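Type-2Ba cytolytic delta-endotoxin (Bacillus thuringiensis serovar israelensis, PDB 2RCI) probably kills the larvae of dipteran insects by opening pores in the epithelial cell membrane of the midgut. Local coordinates at residues Thr60-Ile68 / Gln80-Gly90; Thr107-Val117 / Leu169-Tyr180. One frame throughout, in Å; residues are numbered along the deposited sequence.

Interaction 1 of 2, residues Thr60-Ile68 / Gln80-Gly90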
loop_
_atom_site.group_PDB
_atom_site.type_symbol
_atom_site.label_atom_id
_atom_site.label_comp_id
_atom_site.label_asym_id
_atom_site.label_seq_id
_atom_site.Cartn_x
_atom_site.Cartn_y
_atom_site.Cartn_z
ATOM N N THR A 60 -15.266 -2.361 0.685
ATOM C CA THR A 60 -15.613 -2.046 -0.710
ATOM C C THR A 60 -14.702 -2.690 -1.773
ATOM O O THR A 60 -14.920 -2.526 -2.997
ATOM C CB THR A 60 -15.601 -0.544 -0.924
ATOM O OG1 THR A 60 -14.313 -0.020 -0.557
ATOM C CG2 THR A 60 -16.688 0.112 -0.026
ATOM N N GLY A 61 -13.664 -3.375 -1.316
ATOM C CA GLY A 61 -12.763 -4.050 -2.232
ATOM C C GLY A 61 -11.658 -4.785 -1.509
ATOM O O GLY A 61 -11.243 -4.382 -0.418
ATOM N N THR A 62 -11.180 -5.874 -2.118
ATOM C CA THR A 62 -10.060 -6.619 -1.573
ATOM C C THR A 62 -9.248 -7.199 -2.719
ATOM O O THR A 62 -9.748 -7.335 -3.849
ATOM C CB THR A 62 -10.490 -7.858 -0.700
ATOM O OG1 THR A 62 -11.134 -8.833 -1.539
ATOM C CG2 THR A 62 -11.406 -7.487 0.468
ATOM N N ILE A 63 -7.998 -7.528 -2.401
ATOM C CA ILE A 63 -7.138 -8.339 -3.266
ATOM C C ILE A 63 -6.142 -9.096 -2.387
ATOM O O ILE A 63 -5.703 -8.606 -1.357
ATOM C CB ILE A 63 -6.375 -7.506 -4.321
ATOM C CG1 ILE A 63 -5.651 -8.445 -5.301
ATOM C CG2 ILE A 63 -5.389 -6.547 -3.627
ATOM C CD1 ILE A 63 -5.287 -7.768 -6.630
ATOM N N ASN A 64 -5.786 -10.306 -2.811
ATOM C CA ASN A 64 -4.851 -11.134 -2.073
ATOM C C ASN A 64 -4.297 -12.135 -3.070
ATOM O O ASN A 64 -4.707 -13.296 -3.092
ATOM C CB ASN A 64 -5.555 -11.856 -0.894
ATOM C CG ASN A 64 -4.632 -12.796 -0.123
ATOM O OD1 ASN A 64 -3.407 -12.603 -0.054
ATOM N ND2 ASN A 64 -5.229 -13.846 0.477
ATOM N N GLN A 65 -3.368 -11.670 -3.903
ATOM C CA GLN A 65 -2.789 -12.525 -4.937
ATOM C C GLN A 65 -1.609 -11.864 -5.608
ATOM O O GLN A 65 -1.378 -10.662 -5.454
ATOM C CB GLN A 65 -3.833 -12.827 -6.013
ATOM C CG GLN A 65 -4.195 -11.585 -6.852
ATOM C CD GLN A 65 -5.067 -11.928 -8.030
ATOM O OE1 GLN A 65 -6.233 -12.248 -7.860
ATOM N NE2 GLN A 65 -4.508 -11.867 -9.228
ATOM N N SER A 66 -0.899 -12.655 -6.415
ATOM C CA SER A 66 0.190 -12.119 -7.226
ATOM C C SER A 66 -0.378 -11.249 -8.346
ATOM O O SER A 66 -1.411 -11.567 -8.949
ATOM C CB SER A 66 1.028 -13.280 -7.763
ATOM O OG SER A 66 1.676 -13.927 -6.665
ATOM N N VAL A 67 0.301 -10.137 -8.616
ATOM C CA VAL A 67 -0.201 -9.176 -9.577
ATOM C C VAL A 67 0.799 -8.892 -10.681
ATOM O O VAL A 67 0.424 -8.406 -11.749
ATOM C CB VAL A 67 -0.681 -7.833 -8.901
ATOM C CG1 VAL A 67 -1.931 -8.057 -8.042
ATOM C CG2 VAL A 67 0.454 -7.141 -8.115
ATOM N N ILE A 68 2.068 -9.207 -10.425
ATOM C CA ILE A 68 3.110 -9.142 -11.457
ATOM C C ILE A 68 4.003 -10.360 -11.303
ATOM O O ILE A 68 4.384 -10.706 -10.175
ATOM C CB ILE A 68 4.067 -7.926 -11.258
ATOM C CG1 ILE A 68 3.309 -6.578 -11.156
ATOM C CG2 ILE A 68 5.196 -7.926 -12.319
ATOM C CD1 ILE A 68 2.792 -6.023 -12.493
ATOM N N GLN A 80 0.225 -0.349 -14.029
ATOM C CA GLN A 80 -0.610 -1.512 -13.743
ATOM C C GLN A 80 -1.134 -1.505 -12.313
ATOM O O GLN A 80 -2.330 -1.724 -12.095
ATOM C CB GLN A 80 0.115 -2.832 -14.063
ATOM C CG GLN A 80 0.173 -3.084 -15.571
ATOM C CD GLN A 80 0.806 -4.429 -15.964
ATOM O OE1 GLN A 80 1.327 -4.571 -17.074
ATOM N NE2 GLN A 80 0.754 -5.402 -15.075
ATOM N N ILE A 81 -0.263 -1.211 -11.353
ATOM C CA ILE A 81 -0.683 -1.242 -9.928
ATOM C C ILE A 81 -1.648 -0.084 -9.619
ATOM O O ILE A 81 -2.588 -0.260 -8.861
ATOM C CB ILE A 81 0.541 -1.301 -9.003
ATOM C CG1 ILE A 81 1.163 -2.704 -9.137
ATOM C CG2 ILE A 81 0.186 -0.961 -7.547
ATOM C CD1 ILE A 81 2.550 -2.854 -8.557
ATOM N N LYS A 82 -1.450 1.075 -10.259
ATOM C CA LYS A 82 -2.425 2.170 -10.135
ATOM C C LYS A 82 -3.824 1.704 -10.555
ATOM O O LYS A 82 -4.817 1.991 -9.893
ATOM C CB LYS A 82 -2.018 3.370 -10.999
ATOM C CG LYS A 82 -2.952 4.596 -10.867
ATOM C CD LYS A 82 -2.727 5.604 -11.980
ATOM C CE LYS A 82 -3.550 6.914 -11.695
ATOM N NZ LYS A 82 -3.441 7.887 -12.825
ATOM N N GLU A 83 -3.898 0.968 -11.654
ATOM C CA GLU A 83 -5.190 0.488 -12.129
ATOM C C GLU A 83 -5.781 -0.541 -11.163
ATOM O O GLU A 83 -6.993 -0.564 -10.945
ATOM C CB GLU A 83 -5.098 -0.072 -13.556
ATOM C CG GLU A 83 -4.843 1.038 -14.622
ATOM C CD GLU A 83 -5.741 2.283 -14.450
ATOM O OE1 GLU A 83 -6.980 2.133 -14.427
ATOM O OE2 GLU A 83 -5.212 3.404 -14.312
ATOM N N ILE A 84 -4.917 -1.357 -10.566
ATOM C CA ILE A 84 -5.410 -2.343 -9.589
ATOM C C ILE A 84 -5.991 -1.605 -8.364
ATOM O O ILE A 84 -7.089 -1.937 -7.893
ATOM C CB ILE A 84 -4.323 -3.331 -9.161
ATOM C CG1 ILE A 84 -3.942 -4.222 -10.340
ATOM C CG2 ILE A 84 -4.820 -4.240 -8.004
ATOM C CD1 ILE A 84 -2.653 -5.030 -10.107
ATOM N N ILE A 85 -5.269 -0.591 -7.893
ATOM C CA ILE A 85 -5.746 0.236 -6.779
ATOM C C ILE A 85 -7.084 0.905 -7.109
ATOM O O ILE A 85 -8.001 0.913 -6.276
ATOM C CB ILE A 85 -4.672 1.231 -6.296
ATOM C CG1 ILE A 85 -3.479 0.441 -5.688
ATOM C CG2 ILE A 85 -5.285 2.241 -5.281
ATOM C CD1 ILE A 85 -2.273 1.273 -5.381
ATOM N N ARG A 86 -7.209 1.465 -8.318
ATOM C CA ARG A 86 -8.508 1.973 -8.794
ATOM C C ARG A 86 -9.648 0.937 -8.574
ATOM O O ARG A 86 -10.712 1.266 -8.019
ATOM C CB ARG A 86 -8.432 2.398 -10.263
ATOM C CG ARG A 86 -9.667 3.237 -10.740
ATOM C CD ARG A 86 -9.526 3.666 -12.187
ATOM N NE ARG A 86 -8.191 4.150 -12.546
ATOM C CZ ARG A 86 -7.804 5.424 -12.504
ATOM N NH1 ARG A 86 -8.646 6.374 -12.097
ATOM N NH2 ARG A 86 -6.565 5.745 -12.855
ATOM N N SER A 87 -9.389 -0.314 -8.952
ATOM C CA SER A 87 -10.370 -1.392 -8.771
ATOM C C SER A 87 -10.651 -1.687 -7.296
ATOM O O SER A 87 -11.818 -1.789 -6.887
ATOM C CB SER A 87 -9.939 -2.654 -9.528
ATOM O OG SER A 87 -10.923 -3.678 -9.380
ATOM N N VAL A 88 -9.596 -1.779 -6.495
ATOM C CA VAL A 88 -9.724 -2.232 -5.104
ATOM C C VAL A 88 -10.426 -1.182 -4.233
ATOM O O VAL A 88 -11.043 -1.510 -3.225
ATOM C CB VAL A 88 -8.362 -2.651 -4.504
ATOM C CG1 VAL A 88 -8.517 -3.095 -3.068
ATOM C CG2 VAL A 88 -7.763 -3.832 -5.295
ATOM N N LEU A 89 -10.315 0.085 -4.635
ATOM C CA LEU A 89 -10.900 1.190 -3.900
ATOM C C LEU A 89 -12.413 1.063 -3.813
ATOM O O LEU A 89 -13.007 1.395 -2.779
ATOM C CB LEU A 89 -10.539 2.519 -4.585
ATOM C CG LEU A 89 -9.414 3.313 -3.934
ATOM C CD1 LEU A 89 -9.001 4.456 -4.900
ATOM C CD2 LEU A 89 -9.800 3.872 -2.542
ATOM N N GLY A 90 -13.022 0.563 -4.895
ATOM C CA GLY A 90 -14.489 0.414 -4.993
ATOM C C GLY A 90 -15.274 1.700 -4.770
ATOM O O GLY A 90 -16.448 1.659 -4.385
HETATM O O HOH W 1 -13.786 -2.973 -5.487
HETATM O O HOH W 2 0.874 -8.481 -14.598
#

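Interaction 2 of 2, residues Thr107-Val117 / Leu169-Tyr180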
loop_
_atom_site.group_PDB
_atom_site.type_symbol
_atom_site.label_atom_id
_atom_site.label_comp_id
_atom_site.label_asym_id
_atom_site.label_seq_id
_atom_site.Cartn_x
_atom_site.Cartn_y
_atom_site.Cartn_z
ATOM N N THR A 107 5.282 4.618 -6.709
ATOM C CA THR A 107 6.637 4.852 -7.228
ATOM C C THR A 107 7.710 4.641 -6.159
ATOM O O THR A 107 8.741 4.002 -6.416
ATOM C CB THR A 107 6.746 6.257 -7.846
ATOM O OG1 THR A 107 5.784 6.345 -8.886
ATOM C CG2 THR A 107 8.162 6.501 -8.423
ATOM N N ASN A 108 7.456 5.151 -4.951
ATOM C CA ASN A 108 8.369 4.954 -3.838
ATOM C C ASN A 108 8.383 3.530 -3.249
ATOM O O ASN A 108 9.224 3.215 -2.396
ATOM C CB ASN A 108 8.094 6.019 -2.763
ATOM C CG ASN A 108 8.506 7.398 -3.229
ATOM O OD1 ASN A 108 9.428 7.522 -4.006
ATOM N ND2 ASN A 108 7.811 8.438 -2.765
ATOM N N THR A 109 7.525 2.659 -3.766
ATOM C CA THR A 109 7.511 1.244 -3.352
ATOM C C THR A 109 8.653 0.502 -4.076
ATOM O O THR A 109 9.196 -0.465 -3.554
ATOM C CB THR A 109 6.154 0.604 -3.713
ATOM O OG1 THR A 109 5.110 1.220 -2.940
ATOM C CG2 THR A 109 6.143 -0.950 -3.492
ATOM N N PHE A 110 9.022 1.012 -5.258
ATOM C CA PHE A 110 9.966 0.332 -6.170
ATOM C C PHE A 110 11.241 1.132 -6.427
ATOM O O PHE A 110 12.267 0.562 -6.869
ATOM C CB PHE A 110 9.286 0.032 -7.512
ATOM C CG PHE A 110 8.112 -0.868 -7.396
ATOM C CD1 PHE A 110 8.291 -2.217 -7.049
ATOM C CD2 PHE A 110 6.810 -0.367 -7.569
ATOM C CE1 PHE A 110 7.214 -3.080 -6.948
ATOM C CE2 PHE A 110 5.676 -1.242 -7.439
ATOM C CZ PHE A 110 5.893 -2.606 -7.146
ATOM N N THR A 111 11.172 2.450 -6.220
ATOM C CA THR A 111 12.294 3.366 -6.535
ATOM C C THR A 111 12.523 4.321 -5.350
ATOM O O THR A 111 11.768 4.299 -4.383
ATOM C CB THR A 111 12.063 4.195 -7.870
ATOM O OG1 THR A 111 10.968 5.105 -7.703
ATOM C CG2 THR A 111 11.820 3.270 -9.107
ATOM N N ASN A 112 13.558 5.166 -5.443
ATOM C CA ASN A 112 13.983 5.987 -4.332
ATOM C C ASN A 112 14.151 5.130 -3.064
ATOM O O ASN A 112 13.796 5.574 -1.985
ATOM C CB ASN A 112 12.964 7.090 -4.046
ATOM C CG ASN A 112 12.792 8.043 -5.196
ATOM O OD1 ASN A 112 13.772 8.541 -5.755
ATOM N ND2 ASN A 112 11.531 8.328 -5.549
ATOM N N LEU A 113 14.647 3.905 -3.223
ATOM C CA LEU A 113 14.745 2.982 -2.092
ATOM C C LEU A 113 15.930 3.349 -1.197
ATOM O O LEU A 113 15.893 3.100 0.004
ATOM C CB LEU A 113 14.845 1.513 -2.561
ATOM C CG LEU A 113 13.605 0.954 -3.269
ATOM C CD1 LEU A 113 13.851 -0.500 -3.685
ATOM C CD2 LEU A 113 12.429 1.065 -2.299
ATOM N N GLU A 114 16.975 3.947 -1.782
ATOM C CA GLU A 114 18.169 4.306 -0.996
ATOM C C GLU A 114 17.839 5.160 0.260
ATOM O O GLU A 114 18.181 4.745 1.360
ATOM C CB GLU A 114 19.256 4.910 -1.897
ATOM C CG GLU A 114 20.565 5.234 -1.206
ATOM C CD GLU A 114 20.683 6.706 -0.918
ATOM O OE1 GLU A 114 20.137 7.165 0.103
ATOM O OE2 GLU A 114 21.314 7.417 -1.731
ATOM N N PRO A 115 17.120 6.305 0.110
ATOM C CA PRO A 115 16.703 7.080 1.322
ATOM C C PRO A 115 15.769 6.347 2.293
ATOM O O PRO A 115 15.698 6.700 3.463
ATOM C CB PRO A 115 16.000 8.323 0.749
ATOM C CG PRO A 115 15.650 7.968 -0.647
ATOM C CD PRO A 115 16.688 6.971 -1.135
ATOM N N GLN A 116 15.078 5.321 1.813
ATOM C CA GLN A 116 14.070 4.630 2.615
ATOM C C GLN A 116 14.636 3.377 3.279
ATOM O O GLN A 116 13.917 2.633 3.962
ATOM C CB GLN A 116 12.910 4.206 1.703
ATOM C CG GLN A 116 12.141 5.351 1.033
ATOM C CD GLN A 116 11.039 4.792 0.152
ATOM O OE1 GLN A 116 11.172 4.719 -1.075
ATOM N NE2 GLN A 116 9.989 4.301 0.780
ATOM N N VAL A 117 15.932 3.153 3.096
ATOM C CA VAL A 117 16.514 1.819 3.341
ATOM C C VAL A 117 16.235 1.307 4.756
ATOM O O VAL A 117 15.995 0.110 4.948
ATOM C CB VAL A 117 18.043 1.760 2.898
ATOM C CG1 VAL A 117 18.952 2.563 3.844
ATOM C CG2 VAL A 117 18.527 0.319 2.747
ATOM N N LEU A 169 19.565 -2.264 -6.731
ATOM C CA LEU A 169 18.133 -1.974 -6.515
ATOM C C LEU A 169 17.924 -0.629 -5.819
ATOM O O LEU A 169 16.913 0.064 -6.073
ATOM C CB LEU A 169 17.441 -3.091 -5.711
ATOM C CG LEU A 169 15.892 -3.031 -5.743
ATOM C CD1 LEU A 169 15.396 -3.445 -7.084
ATOM C CD2 LEU A 169 15.305 -3.941 -4.643
ATOM N N LEU A 170 18.858 -0.257 -4.939
ATOM C CA LEU A 170 18.760 0.989 -4.181
ATOM C C LEU A 170 18.766 2.212 -5.103
ATOM O O LEU A 170 18.381 3.321 -4.701
ATOM C CB LEU A 170 19.914 1.092 -3.159
ATOM C CG LEU A 170 19.825 0.156 -1.931
ATOM C CD1 LEU A 170 21.009 0.445 -0.978
ATOM C CD2 LEU A 170 18.502 0.299 -1.183
ATOM N N PHE A 171 19.179 1.987 -6.343
ATOM C CA PHE A 171 19.231 3.061 -7.341
ATOM C C PHE A 171 18.403 2.813 -8.609
ATOM O O PHE A 171 18.517 3.564 -9.602
ATOM C CB PHE A 171 20.689 3.365 -7.678
ATOM C CG PHE A 171 21.426 3.988 -6.538
ATOM C CD1 PHE A 171 21.420 5.364 -6.364
ATOM C CD2 PHE A 171 22.055 3.189 -5.582
ATOM C CE1 PHE A 171 22.072 5.954 -5.260
ATOM C CE2 PHE A 171 22.716 3.770 -4.475
ATOM C CZ PHE A 171 22.719 5.154 -4.327
ATOM N N ILE A 172 17.575 1.774 -8.583
ATOM C CA ILE A 172 16.742 1.456 -9.741
ATOM C C ILE A 172 15.732 2.598 -10.004
ATOM O O ILE A 172 15.276 3.265 -9.071
ATOM C CB ILE A 172 16.022 0.086 -9.593
ATOM C CG1 ILE A 172 15.644 -0.468 -10.988
ATOM C CG2 ILE A 172 14.813 0.176 -8.680
ATOM C CD1 ILE A 172 15.197 -1.986 -10.970
ATOM N N THR A 173 15.452 2.842 -11.280
ATOM C CA THR A 173 14.578 3.964 -11.688
ATOM C C THR A 173 13.327 3.464 -12.391
ATOM O O THR A 173 13.204 2.277 -12.731
ATOM C CB THR A 173 15.301 4.993 -12.637
ATOM O OG1 THR A 173 15.421 4.447 -13.957
ATOM C CG2 THR A 173 16.711 5.388 -12.083
ATOM N N ILE A 174 12.392 4.385 -12.643
ATOM C CA ILE A 174 11.142 4.002 -13.290
ATOM C C ILE A 174 11.371 3.549 -14.751
ATOM O O ILE A 174 10.546 2.869 -15.318
ATOM C CB ILE A 174 10.074 5.123 -13.208
ATOM C CG1 ILE A 174 10.580 6.408 -13.875
ATOM C CG2 ILE A 174 9.692 5.410 -11.769
ATOM C CD1 ILE A 174 9.441 7.397 -14.195
ATOM N N LYS A 175 12.508 3.922 -15.337
ATOM C CA LYS A 175 12.844 3.523 -16.709
ATOM C C LYS A 175 13.600 2.193 -16.835
ATOM O O LYS A 175 13.788 1.688 -17.956
ATOM C CB LYS A 175 13.610 4.651 -17.426
ATOM C CG LYS A 175 12.929 5.983 -17.432
ATOM C CD LYS A 175 11.635 5.992 -18.261
ATOM C CE LYS A 175 10.962 7.371 -18.188
ATOM N NZ LYS A 175 11.812 8.490 -18.736
ATOM N N ASP A 176 13.994 1.612 -15.705
ATOM C CA ASP A 176 14.701 0.342 -15.696
ATOM C C ASP A 176 13.705 -0.805 -15.768
ATOM O O ASP A 176 12.528 -0.629 -15.435
ATOM C CB ASP A 176 15.551 0.198 -14.435
ATOM C CG ASP A 176 16.733 1.147 -14.402
ATOM O OD1 ASP A 176 17.460 1.260 -15.419
ATOM O OD2 ASP A 176 16.948 1.768 -13.344
ATOM N N SER A 177 14.184 -1.963 -16.208
ATOM C CA SER A 177 13.394 -3.183 -16.255
ATOM C C SER A 177 14.097 -4.259 -15.431
ATOM O O SER A 177 15.333 -4.278 -15.322
ATOM C CB SER A 177 13.217 -3.686 -17.693
ATOM O OG SER A 177 12.481 -2.773 -18.507
ATOM N N ALA A 178 13.302 -5.150 -14.865
ATOM C CA ALA A 178 13.829 -6.286 -14.149
ATOM C C ALA A 178 12.728 -7.311 -14.046
ATOM O O ALA A 178 11.569 -7.052 -14.418
ATOM C CB ALA A 178 14.326 -5.877 -12.745
ATOM N N ARG A 179 13.085 -8.482 -13.528
ATOM C CA ARG A 179 12.121 -9.545 -13.401
ATOM C C ARG A 179 11.546 -9.428 -11.995
ATOM O O ARG A 179 12.268 -9.611 -10.991
ATOM C CB ARG A 179 12.749 -10.922 -13.641
ATOM C CG ARG A 179 11.716 -12.033 -13.599
ATOM C CD ARG A 179 12.291 -13.377 -14.044
ATOM N NE ARG A 179 11.339 -14.420 -13.700
ATOM C CZ ARG A 179 10.315 -14.784 -14.459
ATOM N NH1 ARG A 179 10.112 -14.210 -15.647
ATOM N NH2 ARG A 179 9.498 -15.737 -14.027
ATOM N N TYR A 180 10.272 -9.043 -11.963
ATOM C CA TYR A 180 9.523 -8.816 -10.722
ATOM C C TYR A 180 8.503 -9.876 -10.458
ATOM O O TYR A 180 7.738 -10.285 -11.363
ATOM C CB TYR A 180 8.788 -7.461 -10.725
ATOM C CG TYR A 180 9.669 -6.293 -10.362
ATOM C CD1 TYR A 180 10.320 -5.532 -11.357
ATOM C CD2 TYR A 180 9.866 -5.942 -9.033
ATOM C CE1 TYR A 180 11.152 -4.456 -11.000
ATOM C CE2 TYR A 180 10.663 -4.873 -8.674
ATOM C CZ TYR A 180 11.308 -4.135 -9.666
ATOM O OH TYR A 180 12.082 -3.078 -9.275
HETATM O O HOH W 3 12.082 -2.177 -6.663
HETATM O O HOH W 4 15.681 5.471 -7.607
HETATM O O HOH W 5 15.542 2.505 -5.890
#

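Interaction 1 of 2, residues Thr60-Ile68 / Gln80-Gly90
The edge of a beta-sheet and the helix beside it meet through Ile-63, Val-67, Ile-84 and Val-88, in the α/β architecture of the Cyt toxins. Segment 60-68 turns a corner at Gln-65, and helix 80-89 runs at 134° to strand 60-64, their axes 6.9 Å apart at closest. Ile-84 spans the corner: its CG2 meets CD1 of Ile-63 of strand 60-64 at 3.8 Å, the side chains crossing at about a right angle, while its CD1 lies 3.6 Å from CB of Val-67 of strand 66-68. CG1 of Ile-63 stands anti to the backbone N (chi1 -172°) and carries CD1 to Ile-84, while CG2 packs on CG2 of Val-88 at 4.0 Å, again crosswise. Val-67 and Ile-68 form a classic beta bulge opposite Val-182, and CD1 of Ile-68 touches NE2 of the extended Gln-80. Gly-61, without a side chain, lets the strand come close, its CA making a CA-H...O contact of 3.2 Å to O of Val-88. OG1 of Thr-60 donates to O of Leu-89 at 2.9 Å, approaching from above the carbonyl plane. One water donates to O of Thr-60 and O of Ser-87; a second links O of Val-67 to NE2 of Gln-80. Branched aliphatic side chains therefore fill the middle, while Thr-60 OG1, a water and Thr-188 OG1 serve O of Leu-89, Ser-87 and Val-88 respectively at the helix's C-terminal end.

Interaction 2 of 2, residues Thr107-Val117 / Leu169-Tyr180
Phe-110 turns its ring edge toward the face of Tyr-180 in an offset edge-to-face pair, with planes at 82° and centroids 5.7 Å apart. CG of Phe-110 lies beside its own backbone N (chi1 -61°), bringing CD1 to 3.9 Å from CE2 of Tyr-180. The methyl of Thr-109 covers one face of the phenylalanine over its centre. A water in the plane of both rings donates to O of Phe-110 at 2.8 Å and hydrogen-bonds to OH of Tyr-180. CG2 of Thr-111 lies against O of Ile-172 and meets CG2 of Ile-174, which also touches CG2 of Thr-107. CD1 of Leu-113 packs on CG of Leu-169 at 3.8 Å, and CD2 of Leu-170 reaches CG2 of Val-117. Glu-114 bends at chi2 and lays its aliphatic part over Phe-171, CB above one ring face, off centre, and the carboxylate plane at 65° to the ring. Direct backbone bonding is slight: N of Glu-114 makes a weak bond to O of Leu-170 at 3.3 Å, whereas waters join N of Leu-113 to O of Leu-169 and N of Asn-112 to O of Ile-172. The end of helix 96-110 and the following loop lie against the end of helix 166-169, the loop after it and the start of strand 177-192; Met-77 of helix 74-89 touches both rings, Ile-160 of strand 150-162 touches Phe-110 and Val-162 touches Tyr-180.

In the fold
Interaction 1 closes before interaction 2 opens along the chain, and their centres lie about 21 Å apart. Both reach one mixed sheet: strands 57-64 and 66-69 of interaction 1 pair antiparallel with strand 177-192, whose start belongs to interaction 2. Helices 74-89 and 96-110, consecutive in sequence, lie against that sheet and supply the other side of each contact. The two regions touch directly, CD1 of Ile-81 meeting CZ of Phe-110 at 3.6 Å and CG2 of Ile-68 packing on O of Tyr-180. The sheet edge, helices 74-89 and 96-110, the loop after 110 and the loop before strand 177-192 thus form continuous packing in this monomer, as fits a beta-sheet lying between two helix layers.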